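Local coordinates for flavodoxin (Bacillus cereus, PDB 6FSG), which binds flavin mononucleotide and probably serves as a low-potential electron donor to a number of redox enzymes, at residues 62-67 against 102-107. Sequence-based numbering, arbitrary orientation.
Sequences GDLPDD and VDILIE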
loop_
_atom_site.group_PDB
_atom_site.type_symbol
_atom_site.label_atom_id
_atom_site.label_comp_id
_atom_site.label_asym_id
_atom_site.label_seq_id
_atom_site.Cartn_x
_atom_site.Cartn_y
_atom_site.Cartn_z
ATOM N N GLY A 62 -0.153 -17.629 2.088
ATOM C CA GLY A 62 -0.977 -16.532 1.614
ATOM C C GLY A 62 -1.401 -15.609 2.737
ATOM O O GLY A 62 -2.588 -15.293 2.880
ATOM N N ASP A 63 -0.441 -15.181 3.552
ATOM C CA ASP A 63 -0.707 -14.329 4.700
ATOM C C ASP A 63 -0.071 -12.950 4.527
ATOM O O ASP A 63 0.796 -12.720 3.677
ATOM C CB ASP A 63 -0.145 -14.965 5.984
ATOM C CG ASP A 63 -0.826 -16.273 6.370
ATOM O OD1 ASP A 63 -1.999 -16.495 6.007
ATOM O OD2 ASP A 63 -0.170 -17.076 7.072
ATOM N N LEU A 64 -0.493 -12.038 5.391
ATOM C CA LEU A 64 0.191 -10.776 5.557
ATOM C C LEU A 64 1.577 -10.991 6.160
ATOM O O LEU A 64 1.817 -11.979 6.857
ATOM C CB LEU A 64 -0.605 -9.897 6.519
ATOM C CG LEU A 64 -1.997 -9.447 6.055
ATOM C CD1 LEU A 64 -2.700 -8.646 7.149
ATOM C CD2 LEU A 64 -1.908 -8.646 4.769
ATOM N N PRO A 65 2.503 -10.063 5.933
ATOM C CA PRO A 65 3.734 -10.063 6.730
ATOM C C PRO A 65 3.400 -10.122 8.215
ATOM O O PRO A 65 2.464 -9.471 8.680
ATOM C CB PRO A 65 4.390 -8.723 6.367
ATOM C CG PRO A 65 3.830 -8.373 5.021
ATOM C CD PRO A 65 2.409 -8.878 5.055
ATOM N N ASP A 66 4.207 -10.871 8.973
ATOM C CA ASP A 66 4.039 -10.922 10.422
ATOM C C ASP A 66 3.929 -9.525 11.025
ATOM O O ASP A 66 3.119 -9.295 11.929
ATOM C CB ASP A 66 5.214 -11.663 11.071
ATOM C CG ASP A 66 5.173 -13.165 10.845
ATOM O OD1 ASP A 66 4.136 -13.702 10.406
ATOM O OD2 ASP A 66 6.199 -13.815 11.116
ATOM N N ASP A 67 4.738 -8.578 10.542
ATOM C CA ASP A 67 4.779 -7.258 11.158
ATOM C C ASP A 67 3.526 -6.430 10.890
ATOM O O ASP A 67 3.338 -5.414 11.568
ATOM C CB ASP A 67 6.015 -6.477 10.705
ATOM C CG ASP A 67 7.313 -7.113 11.164
ATOM O OD1 ASP A 67 7.326 -7.759 12.234
ATOM O OD2 ASP A 67 8.326 -6.959 10.448
ATOM N N VAL A 102 -1.952 -8.201 -0.920
ATOM C CA VAL A 102 -2.543 -7.026 -1.558
ATOM C C VAL A 102 -4.061 -7.108 -1.503
ATOM O O VAL A 102 -4.738 -6.146 -1.118
ATOM C CB VAL A 102 -2.015 -6.884 -3.002
ATOM C CG1 VAL A 102 -2.777 -5.816 -3.762
ATOM C CG2 VAL A 102 -0.505 -6.593 -2.988
ATOM N N ASP A 103 -4.616 -8.264 -1.873
ATOM C CA ASP A 103 -6.063 -8.456 -1.878
ATOM C C ASP A 103 -6.651 -8.381 -0.470
ATOM O O ASP A 103 -7.745 -7.832 -0.279
ATOM C CB ASP A 103 -6.357 -9.801 -2.536
ATOM C CG ASP A 103 -5.839 -9.871 -3.958
ATOM O OD1 ASP A 103 -6.326 -9.084 -4.798
ATOM O OD2 ASP A 103 -4.928 -10.683 -4.208
ATOM N N ILE A 104 -5.932 -8.909 0.531
ATOM C CA ILE A 104 -6.390 -8.866 1.923
ATOM C C ILE A 104 -6.459 -7.424 2.422
ATOM O O ILE A 104 -7.429 -7.016 3.079
ATOM C CB ILE A 104 -5.464 -9.724 2.813
ATOM C CG1 ILE A 104 -5.621 -11.214 2.477
ATOM C CG2 ILE A 104 -5.733 -9.461 4.301
ATOM C CD1 ILE A 104 -4.488 -12.109 2.994
ATOM N N LEU A 105 -5.415 -6.636 2.145
ATOM C CA LEU A 105 -5.412 -5.247 2.601
ATOM C C LEU A 105 -6.477 -4.422 1.883
ATOM O O LEU A 105 -7.135 -3.577 2.506
ATOM C CB LEU A 105 -4.023 -4.632 2.458
ATOM C CG LEU A 105 -2.982 -5.213 3.421
ATOM C CD1 LEU A 105 -1.612 -4.626 3.162
ATOM C CD2 LEU A 105 -3.378 -5.016 4.880
ATOM N N ILE A 106 -6.681 -4.663 0.582
ATOM C CA ILE A 106 -7.770 -3.990 -0.128
ATOM C C ILE A 106 -9.103 -4.269 0.555
ATOM O O ILE A 106 -9.906 -3.360 0.795
ATOM C CB ILE A 106 -7.783 -4.375 -1.623
ATOM C CG1 ILE A 106 -6.640 -3.656 -2.366
ATOM C CG2 ILE A 106 -9.158 -4.059 -2.248
ATOM C CD1 ILE A 106 -6.486 -4.092 -3.806
ATOM N N GLU A 107 -9.374 -5.542 0.852
ATOM C CA GLU A 107 -10.633 -5.902 1.497
ATOM C C GLU A 107 -10.836 -5.134 2.799
ATOM O O GLU A 107 -11.943 -4.661 3.086
ATOM C CB GLU A 107 -10.658 -7.413 1.746
ATOM C CG GLU A 107 -11.856 -7.954 2.497
ATOM C CD GLU A 107 -11.675 -9.424 2.813
ATOM O OE1 GLU A 107 -10.938 -9.762 3.766
ATOM O OE2 GLU A 107 -12.227 -10.246 2.067
#
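Leu64 and Ile104 bring the two backbones closest, their CA atoms 7.8 Å apart, where the loop 62-67 runs past one side of helix 100-111. This is the flavodoxin fold, a five-stranded parallel sheet with strand order 2-1-3-4-5; the loop follows the central strand 51-55 and leads to helix 69-74, and the helix comes after the neighbouring strand 84-91. No hydrogen bond links the segments, and the contact is van der Waals packing. Leu64 does most of the work. With CG anti to its carbonyl carbon (chi1 -65°), the side chain leaves CA pointing past the helix rather than at it, and CD2 nevertheless ends between two successive helix residues. There CD2 lies 3.9 Å from Ile104 CG2 and 3.8 Å from Leu105 CG, with Leu105 CD2 also in touch, so one methyl serves both partners. Tyr72 of helix 69-74 packs on Leu64 and Ile104, while Leu105 also touches Val87 of strand 84-91 and Ala56, just past the end of strand 51-55. At the flavin end Gly62 has a positive phi of 65°, a conformation that suits glycine, and its N makes a weak hydrogen bond to FMN O4. The same residue turns its carbonyl to the helix: Gly62 O rests 3.7 Å from Ile104 CD1, the methyl ending the longer branch.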